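PDB 3DCD: galactose mutarotase related enzyme from Lactobacillus acidophilus, which is of unknown function but probably binds a carbohydrate and may act as an isomerase of the aldose 1-epimerase kind. Local coordinates for residues Glu40-Arg44 against His45-Leu49; Tyr68-Gln72 against His73-Arg77; Ile172-Asp176 against Ala177-Trp181; Ile193-Asp197 against Asp198-Asp202; Ser241-Pro244 against Lys245-Asn248. One frame throughout, in Å; residues are numbered along the deposited sequence.

All five contacts are local, each within one continuous run of eight to ten residues, and follow in order along the chain of a largely antiparallel beta fold. Contacts 1 and 2 have centres about 14 Å apart and touch where L49 packs on H73. Contacts 4 and 5 (centres about 9 Å apart) meet through F200 and Y243; contact 5 also reaches contact 1 (centres about 12 Å apart). Contact 3, a hairpin, touches contact 4 through L174 and D202. Strand 48-49 of contact 1 shares one antiparallel sheet with strands 236-240 and 249-256, which the loop of contact 5 joins; strand 193-194 of contact 4 edges the nine-stranded one, so contacts 4 and 5 link the two sheets.

Contact 1: Glu40-Arg44 against His45-Leu49; sequences EIWGR and HAPVL
W42 and P47 carry the apolar part of this local contact, their side chains approaching from opposite directions. The benzene half of the indole does the touching: CZ2 of W42 lies 3.7 Å from CD of P47, and the adjacent CH2 of W42 is equally close to that CD. With CG anti to the backbone N (chi1 177°), the indole reaches forward along the following residues, far enough to meet a proline five positions on. The aliphatic root of R44 adds a looser contact, its CB standing 4.2 Å from CD of P47.

Backbone oxygens also approach the indole. The carbonyl O of R44 sits 3.5 Å above the plane of the W42 ring, towards its rim, while O of H45 is 3.8 Å from CZ3 of W42. These residues lead from the loop after strand 20-26 into strand 48-49 of the curled antiparallel sheet, and the indole is set among further rings there, edge-to-face with W240 and more nearly parallel to W35 and H143.

Polar interactions mostly reach out of the segment. The link from N of R44 to O of W42 is weak, at 3.1 Å. The amides of H45 and A46 both donate to OE2 of E20. R44 stretches its chain outward from CG to NE, and its NH2 is hydrogen-bonded to OD1 of N78.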
# COMPACT_ATOMS: atom_id res chain seq x y z
N GLU A 40 -18.27 -7.49 -3.99
CA GLU A 40 -18.33 -8.78 -4.66
C GLU A 40 -16.95 -9.29 -5.01
O GLU A 40 -16.76 -10.48 -5.22
CB GLU A 40 -19.20 -8.67 -5.93
CG GLU A 40 -20.67 -8.36 -5.62
CD GLU A 40 -21.48 -9.58 -5.19
OE1 GLU A 40 -20.93 -10.70 -5.17
OE2 GLU A 40 -22.68 -9.43 -4.89
N ILE A 41 -15.98 -8.37 -5.05
CA ILE A 41 -14.61 -8.69 -5.46
C ILE A 41 -13.61 -8.41 -4.34
O ILE A 41 -12.87 -9.31 -3.88
CB ILE A 41 -14.19 -7.85 -6.70
CG1 ILE A 41 -15.19 -8.01 -7.87
CG2 ILE A 41 -12.75 -8.17 -7.13
CD1 ILE A 41 -15.24 -9.41 -8.49
N TRP A 42 -13.58 -7.15 -3.90
CA TRP A 42 -12.65 -6.71 -2.86
C TRP A 42 -13.18 -5.39 -2.30
O TRP A 42 -13.16 -4.37 -2.98
CB TRP A 42 -11.21 -6.57 -3.42
CG TRP A 42 -10.24 -6.03 -2.37
CD1 TRP A 42 -10.04 -6.52 -1.11
CD2 TRP A 42 -9.36 -4.90 -2.50
NE1 TRP A 42 -9.08 -5.78 -0.45
CE2 TRP A 42 -8.64 -4.78 -1.28
CE3 TRP A 42 -9.09 -4.00 -3.54
CZ2 TRP A 42 -7.71 -3.77 -1.06
CZ3 TRP A 42 -8.15 -3.01 -3.33
CH2 TRP A 42 -7.46 -2.90 -2.09
N GLY A 43 -13.71 -5.43 -1.07
CA GLY A 43 -14.49 -4.33 -0.54
C GLY A 43 -13.69 -3.26 0.17
O GLY A 43 -14.16 -2.68 1.17
N ARG A 44 -12.48 -2.99 -0.33
CA ARG A 44 -11.67 -1.87 0.16
C ARG A 44 -11.18 -1.07 -1.03
O ARG A 44 -11.22 -1.57 -2.15
CB ARG A 44 -10.48 -2.38 1.02
CG ARG A 44 -10.97 -3.08 2.30
CD ARG A 44 -9.84 -3.42 3.28
NE ARG A 44 -10.37 -4.10 4.48
CZ ARG A 44 -10.94 -3.50 5.52
NH1 ARG A 44 -11.07 -2.18 5.56
NH2 ARG A 44 -11.39 -4.24 6.54
N HIS A 45 -10.77 0.18 -0.81
CA HIS A 45 -10.20 1.01 -1.88
C HIS A 45 -8.67 0.99 -1.91
O HIS A 45 -8.05 0.81 -2.99
CB HIS A 45 -10.57 2.48 -1.70
CG HIS A 45 -12.03 2.77 -1.82
ND1 HIS A 45 -12.88 2.75 -0.73
CD2 HIS A 45 -12.78 3.16 -2.88
CE1 HIS A 45 -14.10 3.09 -1.12
NE2 HIS A 45 -14.06 3.38 -2.40
N ALA A 46 -8.07 1.27 -0.76
CA ALA A 46 -6.65 1.62 -0.67
C ALA A 46 -6.21 1.60 0.81
O ALA A 46 -5.84 2.66 1.36
CB ALA A 46 -6.43 3.02 -1.34
N PRO A 47 -6.27 0.42 1.46
CA PRO A 47 -6.03 0.38 2.90
C PRO A 47 -4.62 0.79 3.28
O PRO A 47 -3.68 0.72 2.47
CB PRO A 47 -6.26 -1.09 3.29
CG PRO A 47 -6.06 -1.86 2.04
CD PRO A 47 -6.58 -0.93 0.94
N VAL A 48 -4.52 1.25 4.52
CA VAL A 48 -3.24 1.52 5.16
C VAL A 48 -2.92 0.28 5.98
O VAL A 48 -3.80 -0.26 6.68
CB VAL A 48 -3.35 2.81 6.01
CG1 VAL A 48 -2.08 3.00 6.90
CG2 VAL A 48 -3.59 4.03 5.10
N LEU A 49 -1.68 -0.21 5.86
CA LEU A 49 -1.26 -1.45 6.53
C LEU A 49 -0.33 -1.09 7.70
O LEU A 49 0.74 -0.53 7.50
CB LEU A 49 -0.55 -2.39 5.54
CG LEU A 49 -1.07 -2.40 4.08
CD1 LEU A 49 -0.18 -3.24 3.17
CD2 LEU A 49 -2.55 -2.89 4.02

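Contact 2: Tyr68-Gln72 against His73-Arg77; sequences YHLGQ and HGFAR
L70 leans on G74 and F75 across a type II beta turn that runs from G71 to G74, just beyond strand 66-69. One branch of the leucine does most of the work: CD1 of L70 is 4.1 Å from CA of G74 and 4.0 Å from CD2 of F75, the two side chains crossing at a slant. F75 continues the apolar patch onto V104 and T101 of helix 99-104.

G71 supplies the acceptor that closes the turn. Its carbonyl O receives N of G74 at 3.0 Å, with an N-H...O angle of 150°. H73, in the third position of the turn, has a positive phi of 66°, as type II geometry requires, although that place is often taken by glycine. G74 also has a positive phi, a conformation that suits a residue without a side chain.

Q72 contacts the following residues through both its side chain and its carbonyl. With CG anti to the backbone N, Q72 sets that carbon over the imidazole face of H73 in a CH-pi contact, 3.7 Å from the ring centroid; the extended remainder carries the amide on alongside the ring. There NE2 of Q72 lies 3.5 Å from CE1 of H73, the amide turned 39° against the ring. H73 in turn meets the ring of H143 at a steep angle.

The carbonyl of Q72 is gripped by the guanidinium of R77, whose extended chain brings it back under the turn. NH2 of R77 makes a weak bond of 3.3 Å to O of Q72, while NH1 of R77 reaches the same O at 2.8 Å, in the carbonyl plane.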
# COMPACT_ATOMS: atom_id res chain seq x y z
N TYR A 68 -0.26 -12.75 21.39
CA TYR A 68 -1.20 -11.77 20.87
C TYR A 68 -1.79 -12.24 19.55
O TYR A 68 -1.18 -13.03 18.83
CB TYR A 68 -0.45 -10.46 20.62
CG TYR A 68 0.08 -9.85 21.89
CD1 TYR A 68 1.35 -10.18 22.36
CD2 TYR A 68 -0.69 -8.97 22.63
CE1 TYR A 68 1.84 -9.63 23.53
CE2 TYR A 68 -0.20 -8.41 23.80
CZ TYR A 68 1.06 -8.74 24.24
OH TYR A 68 1.54 -8.18 25.40
N HIS A 69 -2.97 -11.71 19.22
CA HIS A 69 -3.70 -12.09 18.02
C HIS A 69 -3.97 -10.87 17.16
O HIS A 69 -4.57 -9.89 17.61
CB HIS A 69 -4.98 -12.83 18.42
CG HIS A 69 -4.72 -13.97 19.35
ND1 HIS A 69 -4.37 -15.22 18.90
CD2 HIS A 69 -4.69 -14.03 20.70
CE1 HIS A 69 -4.17 -16.02 19.94
NE2 HIS A 69 -4.36 -15.32 21.04
N LEU A 70 -3.49 -10.92 15.93
CA LEU A 70 -3.55 -9.79 15.04
C LEU A 70 -3.74 -10.28 13.62
O LEU A 70 -2.99 -11.12 13.15
CB LEU A 70 -2.25 -8.96 15.15
CG LEU A 70 -2.23 -7.60 14.45
CD1 LEU A 70 -3.35 -6.69 14.99
CD2 LEU A 70 -0.88 -6.95 14.58
N GLY A 71 -4.74 -9.73 12.95
CA GLY A 71 -5.08 -10.16 11.60
C GLY A 71 -4.20 -9.54 10.53
O GLY A 71 -3.41 -8.61 10.78
N GLN A 72 -4.35 -10.06 9.32
CA GLN A 72 -3.58 -9.62 8.17
C GLN A 72 -3.60 -8.10 8.02
O GLN A 72 -4.67 -7.47 8.13
CB GLN A 72 -4.14 -10.29 6.91
CG GLN A 72 -3.47 -9.88 5.62
CD GLN A 72 -3.94 -10.70 4.44
OE1 GLN A 72 -4.92 -11.44 4.53
NE2 GLN A 72 -3.24 -10.59 3.33
N HIS A 73 -2.42 -7.51 7.79
CA HIS A 73 -2.26 -6.05 7.60
C HIS A 73 -2.59 -5.17 8.82
O HIS A 73 -2.69 -3.95 8.70
CB HIS A 73 -3.06 -5.55 6.38
CG HIS A 73 -2.67 -6.19 5.09
ND1 HIS A 73 -3.60 -6.56 4.13
CD2 HIS A 73 -1.45 -6.49 4.57
CE1 HIS A 73 -2.96 -7.08 3.08
NE2 HIS A 73 -1.66 -7.05 3.33
N GLY A 74 -2.75 -5.79 9.99
CA GLY A 74 -2.94 -5.08 11.25
C GLY A 74 -4.30 -4.44 11.42
O GLY A 74 -5.30 -4.89 10.83
N PHE A 75 -4.34 -3.40 12.24
CA PHE A 75 -5.63 -2.80 12.62
C PHE A 75 -5.91 -1.42 12.03
O PHE A 75 -7.04 -0.93 12.15
CB PHE A 75 -5.79 -2.75 14.16
CG PHE A 75 -4.65 -2.07 14.89
CD1 PHE A 75 -4.44 -0.70 14.75
CD2 PHE A 75 -3.79 -2.81 15.71
CE1 PHE A 75 -3.39 -0.06 15.41
CE2 PHE A 75 -2.74 -2.18 16.37
CZ PHE A 75 -2.53 -0.80 16.22
N ALA A 76 -4.93 -0.78 11.39
CA ALA A 76 -5.12 0.62 10.92
C ALA A 76 -6.37 0.80 10.05
O ALA A 76 -7.10 1.78 10.19
CB ALA A 76 -3.87 1.14 10.18
N ARG A 77 -6.62 -0.16 9.16
CA ARG A 77 -7.67 0.00 8.17
C ARG A 77 -9.09 -0.07 8.74
O ARG A 77 -10.05 0.33 8.08
CB ARG A 77 -7.49 -1.00 7.03
CG ARG A 77 -7.80 -2.43 7.36
CD ARG A 77 -7.39 -3.27 6.16
NE ARG A 77 -7.82 -4.65 6.26
CZ ARG A 77 -7.26 -5.53 7.07
NH1 ARG A 77 -6.25 -5.17 7.86
NH2 ARG A 77 -7.71 -6.78 7.09

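Contact 3: Ile172-Asp176 against Ala177-Trp181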
# COMPACT_ATOMS: atom_id res chain seq x y z
N ILE A 172 9.70 -12.77 -4.14
CA ILE A 172 9.44 -13.67 -3.02
C ILE A 172 8.05 -14.26 -3.20
O ILE A 172 7.06 -13.55 -3.00
CB ILE A 172 9.50 -12.95 -1.66
CG1 ILE A 172 10.79 -12.10 -1.55
CG2 ILE A 172 9.38 -13.99 -0.49
CD1 ILE A 172 10.83 -11.18 -0.31
N PRO A 173 7.97 -15.56 -3.55
CA PRO A 173 6.62 -16.07 -3.79
C PRO A 173 5.86 -16.30 -2.49
O PRO A 173 6.47 -16.55 -1.44
CB PRO A 173 6.87 -17.42 -4.52
CG PRO A 173 8.32 -17.61 -4.59
CD PRO A 173 9.00 -16.59 -3.73
N LEU A 174 4.53 -16.20 -2.57
CA LEU A 174 3.68 -16.50 -1.41
C LEU A 174 3.12 -17.90 -1.53
O LEU A 174 2.73 -18.32 -2.61
CB LEU A 174 2.52 -15.50 -1.31
CG LEU A 174 2.77 -14.11 -0.74
CD1 LEU A 174 1.67 -13.16 -1.17
CD2 LEU A 174 2.88 -14.15 0.77
N LYS A 175 3.09 -18.63 -0.41
CA LYS A 175 2.44 -19.94 -0.33
C LYS A 175 1.68 -19.97 0.99
O LYS A 175 2.27 -19.82 2.07
CB LYS A 175 3.49 -21.06 -0.42
CG LYS A 175 2.94 -22.44 -0.86
CD LYS A 175 4.05 -23.51 -0.87
CE LYS A 175 4.68 -23.69 -2.27
NZ LYS A 175 6.00 -24.46 -2.28
N ASP A 176 0.35 -20.12 0.92
CA ASP A 176 -0.51 -20.11 2.12
C ASP A 176 -0.31 -18.85 2.98
O ASP A 176 -0.26 -18.93 4.21
CB ASP A 176 -0.31 -21.39 2.94
CG ASP A 176 -0.67 -22.65 2.15
OD1 ASP A 176 -1.75 -22.66 1.52
OD2 ASP A 176 0.14 -23.62 2.17
N ALA A 177 -0.19 -17.71 2.30
CA ALA A 177 -0.09 -16.39 2.90
C ALA A 177 1.21 -16.14 3.69
O ALA A 177 1.35 -15.08 4.32
CB ALA A 177 -1.35 -16.07 3.75
N SER A 178 2.14 -17.10 3.62
CA SER A 178 3.48 -16.92 4.18
C SER A 178 4.50 -16.85 3.05
O SER A 178 4.24 -17.33 1.94
CB SER A 178 3.84 -18.07 5.10
OG SER A 178 3.05 -17.99 6.29
N LEU A 179 5.66 -16.25 3.34
CA LEU A 179 6.76 -16.21 2.35
C LEU A 179 7.38 -17.59 2.11
O LEU A 179 7.92 -18.22 3.04
CB LEU A 179 7.84 -15.17 2.72
CG LEU A 179 7.44 -13.75 3.17
CD1 LEU A 179 8.69 -12.89 3.40
CD2 LEU A 179 6.52 -13.07 2.15
N ASP A 180 7.29 -18.06 0.87
CA ASP A 180 7.88 -19.31 0.43
C ASP A 180 9.38 -19.02 0.19
O ASP A 180 9.88 -18.98 -0.95
CB ASP A 180 7.15 -19.79 -0.83
CG ASP A 180 7.61 -21.14 -1.31
OD1 ASP A 180 8.23 -21.90 -0.54
OD2 ASP A 180 7.34 -21.43 -2.49
N TRP A 181 10.09 -18.80 1.30
CA TRP A 181 11.41 -18.20 1.27
C TRP A 181 12.38 -18.90 0.33
O TRP A 181 13.09 -18.23 -0.43
CB TRP A 181 12.00 -18.11 2.69
CG TRP A 181 13.22 -17.24 2.67
CD1 TRP A 181 14.52 -17.66 2.61
CD2 TRP A 181 13.25 -15.81 2.63
NE1 TRP A 181 15.36 -16.56 2.54
CE2 TRP A 181 14.61 -15.42 2.57
CE3 TRP A 181 12.26 -14.81 2.65
CZ2 TRP A 181 15.00 -14.08 2.54
CZ3 TRP A 181 12.65 -13.48 2.62
CH2 TRP A 181 14.01 -13.13 2.56
O HOH W 1 1.56 -20.37 6.36
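A two-residue beta hairpin with a type I' turn from K175 to S178 joins strand 169-175 to strand 178-179. K175 and S178 form its hydrogen-bonded pair: N of K175 donates to O of S178 at 2.9 Å and 172°, and N of S178 returns a bond to O of K175 from above the carbonyl plane. D176 and A177, both with positive phi, make the corner. Farther from the turn, N of D180 donates to O of P173 at 2.9 Å.

On the face with K175, CB of D180 packs against CB of K175. CG of D180 stands anti to its amide nitrogen (chi1 -175°), and the lysine bends at chi3, which brings NZ of K175 to 3.3 Å from OD2 of D180 in a weak salt bridge. ND2 of N183 binds the same OD2. With an alanine in place of D180, the K175 ammonium would probably lose its carboxylate mate and N183 its acceptor. I172 builds an apolar patch instead, with CG2 of I172 3.8 Å from CB of L179. A water donates to both O of D176 and OG of S178, tying the corner to the second strand. Two successive positive-phi residues between paired strands are the hallmark of the tight type I' hairpin.

Contact 4: Ile193-Asp197 against Asp198-Asp202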
# COMPACT_ATOMS: atom_id res chain seq x y z
N ILE A 193 5.69 -6.15 -17.51
CA ILE A 193 4.94 -7.38 -17.23
C ILE A 193 3.45 -7.07 -17.45
O ILE A 193 2.91 -6.19 -16.80
CB ILE A 193 5.19 -7.85 -15.78
CG1 ILE A 193 6.66 -8.28 -15.62
CG2 ILE A 193 4.23 -8.98 -15.38
CD1 ILE A 193 7.10 -8.41 -14.16
N ALA A 194 2.80 -7.78 -18.38
CA ALA A 194 1.38 -7.51 -18.69
C ALA A 194 0.45 -8.06 -17.62
O ALA A 194 0.75 -9.08 -16.97
CB ALA A 194 1.02 -8.08 -20.05
N LEU A 195 -0.67 -7.38 -17.41
CA LEU A 195 -1.66 -7.84 -16.44
C LEU A 195 -2.58 -8.86 -17.09
O LEU A 195 -2.74 -8.89 -18.32
CB LEU A 195 -2.46 -6.66 -15.86
CG LEU A 195 -1.67 -5.57 -15.14
CD1 LEU A 195 -2.64 -4.50 -14.63
CD2 LEU A 195 -0.88 -6.17 -13.97
N SER A 196 -3.15 -9.72 -16.26
CA SER A 196 -4.09 -10.73 -16.71
C SER A 196 -4.80 -11.29 -15.48
O SER A 196 -4.32 -11.12 -14.36
CB SER A 196 -3.35 -11.87 -17.41
OG SER A 196 -2.65 -12.68 -16.47
N ASP A 197 -5.92 -11.95 -15.70
CA ASP A 197 -6.65 -12.61 -14.63
C ASP A 197 -5.78 -13.66 -13.90
O ASP A 197 -5.81 -13.75 -12.67
CB ASP A 197 -7.92 -13.26 -15.19
CG ASP A 197 -9.04 -12.24 -15.48
OD1 ASP A 197 -9.02 -11.11 -14.94
OD2 ASP A 197 -9.95 -12.59 -16.27
N ASP A 198 -5.03 -14.44 -14.69
CA ASP A 198 -4.20 -15.55 -14.20
C ASP A 198 -2.92 -15.10 -13.48
O ASP A 198 -2.36 -15.85 -12.66
CB ASP A 198 -3.82 -16.45 -15.37
CG ASP A 198 -3.01 -17.68 -14.93
OD1 ASP A 198 -3.63 -18.61 -14.35
OD2 ASP A 198 -1.77 -17.71 -15.16
N LEU A 199 -2.45 -13.89 -13.78
CA LEU A 199 -1.20 -13.39 -13.20
C LEU A 199 -1.12 -13.54 -11.68
O LEU A 199 -0.05 -13.84 -11.13
CB LEU A 199 -0.96 -11.93 -13.59
CG LEU A 199 0.43 -11.37 -13.21
CD1 LEU A 199 1.59 -12.07 -13.91
CD2 LEU A 199 0.49 -9.88 -13.49
N PHE A 200 -2.24 -13.29 -11.01
CA PHE A 200 -2.29 -13.34 -9.56
C PHE A 200 -2.89 -14.62 -9.01
O PHE A 200 -3.37 -14.63 -7.88
CB PHE A 200 -2.98 -12.09 -9.02
CG PHE A 200 -2.35 -10.83 -9.54
CD1 PHE A 200 -1.07 -10.46 -9.13
CD2 PHE A 200 -3.00 -10.06 -10.50
CE1 PHE A 200 -0.46 -9.32 -9.64
CE2 PHE A 200 -2.41 -8.91 -11.02
CZ PHE A 200 -1.14 -8.54 -10.61
N LYS A 201 -2.79 -15.72 -9.77
CA LYS A 201 -3.35 -17.00 -9.31
C LYS A 201 -2.67 -17.53 -8.05
O LYS A 201 -3.30 -18.23 -7.25
CB LYS A 201 -3.32 -18.08 -10.41
CG LYS A 201 -1.94 -18.44 -10.92
CD LYS A 201 -2.02 -19.76 -11.72
CE LYS A 201 -0.89 -19.86 -12.72
NZ LYS A 201 0.44 -19.67 -12.07
N ASP A 202 -1.40 -17.20 -7.89
CA ASP A 202 -0.62 -17.59 -6.71
C ASP A 202 -0.43 -16.44 -5.74
O ASP A 202 0.60 -16.37 -5.05
CB ASP A 202 0.74 -18.14 -7.14
CG ASP A 202 0.62 -19.40 -7.97
OD1 ASP A 202 -0.33 -20.17 -7.78
OD2 ASP A 202 1.47 -19.59 -8.86
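L199 presses its CD2 methyl into a shallow hollow formed by I193, A194 and L195. The floor is O of A194, 3.6 Å from CD2 of L199. One wall is CD2 of L195 at 4.0 Å from that methyl, and a looser margin, roughly at right angles to that wall, is CG2 of I193, 4.3 Å from the same methyl. CG of L199 is anti to the backbone N (chi1 -172°), which carries the isobutyl group back over the residues just before it.

The CD2 methyl of L195 is a second bump, shared between two neighbours. Besides meeting L199, it touches the ring edge of F200, 4.1 Å from CZ and near the ring plane. CG of L199 lies over the centre of one F200 face, so leucines meet the phenyl group both above and at its rim.

The chain turns beneath this packing in a way that fits an ST motif, on leaving edge strand 193-194 of the large antiparallel sheet. OG of S196 accepts N of L199 at 3.0 Å, and the carbonyl O of S196 takes a weak bond from the same N. At chi1 74° the hydroxyl lies between the backbone N and the carbonyl carbon, directed at the amide three residues ahead. An alanine here would remove the hydroxyl, and N of L199 would probably be left with only the weak carbonyl bond, freeing the turn to shift under the leucine. Just past it, N of K201 bonds to O of D198 at 2.9 Å. F200 and L199 both pack onto L205 of strand 205-208, while D197 turns outward to a salt bridge with K156.

Contact 5: Ser241-Pro244 against Lys245-Asn248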
# COMPACT_ATOMS: atom_id res chain seq x y z
N SER A 241 -3.93 -8.40 -7.53
CA SER A 241 -5.36 -8.18 -7.77
C SER A 241 -6.11 -9.44 -7.31
O SER A 241 -5.47 -10.48 -7.08
CB SER A 241 -5.61 -7.84 -9.23
OG SER A 241 -6.95 -7.38 -9.44
N GLN A 242 -7.43 -9.36 -7.19
CA GLN A 242 -8.22 -10.46 -6.60
C GLN A 242 -8.20 -11.68 -7.50
O GLN A 242 -8.09 -11.57 -8.73
CB GLN A 242 -9.66 -10.02 -6.30
CG GLN A 242 -10.48 -10.98 -5.41
CD GLN A 242 -9.80 -11.28 -4.09
OE1 GLN A 242 -8.92 -12.12 -4.02
NE2 GLN A 242 -10.17 -10.55 -3.06
N TYR A 243 -8.26 -12.86 -6.87
CA TYR A 243 -8.31 -14.15 -7.55
C TYR A 243 -8.93 -15.15 -6.55
O TYR A 243 -8.62 -15.08 -5.36
CB TYR A 243 -6.89 -14.62 -7.93
CG TYR A 243 -6.88 -15.85 -8.79
CD1 TYR A 243 -6.92 -17.13 -8.21
CD2 TYR A 243 -6.84 -15.75 -10.19
CE1 TYR A 243 -6.93 -18.27 -8.99
CE2 TYR A 243 -6.84 -16.90 -10.99
CZ TYR A 243 -6.89 -18.15 -10.38
OH TYR A 243 -6.89 -19.29 -11.16
N PRO A 244 -9.80 -16.08 -7.01
CA PRO A 244 -10.27 -16.37 -8.37
C PRO A 244 -11.35 -15.43 -8.93
O PRO A 244 -11.54 -15.43 -10.14
CB PRO A 244 -10.84 -17.79 -8.24
CG PRO A 244 -11.35 -17.85 -6.87
CD PRO A 244 -10.38 -17.02 -6.04
N LYS A 245 -12.03 -14.65 -8.09
CA LYS A 245 -12.98 -13.65 -8.58
C LYS A 245 -12.22 -12.40 -9.01
O LYS A 245 -11.63 -11.74 -8.18
CB LYS A 245 -14.01 -13.29 -7.52
CG LYS A 245 -14.99 -14.40 -7.19
CD LYS A 245 -15.89 -13.96 -6.05
CE LYS A 245 -17.17 -14.78 -6.03
NZ LYS A 245 -17.98 -14.50 -4.80
N THR A 246 -12.21 -12.09 -10.30
CA THR A 246 -11.34 -11.02 -10.80
C THR A 246 -12.12 -9.78 -11.22
O THR A 246 -13.31 -9.85 -11.50
CB THR A 246 -10.51 -11.52 -12.00
OG1 THR A 246 -11.39 -11.84 -13.10
CG2 THR A 246 -9.71 -12.77 -11.61
N ASP A 247 -11.44 -8.64 -11.26
CA ASP A 247 -12.01 -7.44 -11.84
C ASP A 247 -10.88 -6.53 -12.34
O ASP A 247 -9.69 -6.84 -12.18
CB ASP A 247 -12.90 -6.71 -10.82
CG ASP A 247 -14.04 -5.93 -11.47
OD1 ASP A 247 -13.91 -5.48 -12.64
OD2 ASP A 247 -15.08 -5.80 -10.82
N ASN A 248 -11.27 -5.41 -12.93
CA ASN A 248 -10.34 -4.59 -13.70
C ASN A 248 -9.68 -3.51 -12.84
O ASN A 248 -9.97 -2.31 -12.95
CB ASN A 248 -11.04 -4.03 -14.93
CG ASN A 248 -11.56 -5.13 -15.85
OD1 ASN A 248 -10.83 -6.07 -16.17
ND2 ASN A 248 -12.83 -5.04 -16.23
O HOH W 2 -8.64 -9.29 -10.38
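Q242 folds its side chain against K245, CG of Q242 coming within 3.1 Å of O of K245. The chain leaves with CG anti to the backbone N (chi1 -167°) and then bends at chi2 (55°), a hook that returns OE1 of Q242 to N of Y243. That bond is 3.0 Å long, on a lone pair in the amide plane, and fixes how the amide is turned; its NE2 is thereby presented to O of I41.

The peptide between Y243 and P244 is cis, and the chain reverses there, the directions before and after differing by 142°. CB of P244 packs on one face of the Y243 ring, 3.9 Å above its plane and towards the rim. T246 places its methyl on the inner side of the bend, CG2 of T246 lying 3.5 Å from O of Q242, while its OG1 points to a weak bond with D197.

One water spans the mouth of the loop. It donates to OG of S241 at 2.7 Å and to O of Q242, and accepts N of D247 at 3.0 Å.

This cis-proline loop connects strand 236-240 to strand 249-256, and OG of S241 is bonded to O of Y249 at the start of the second strand.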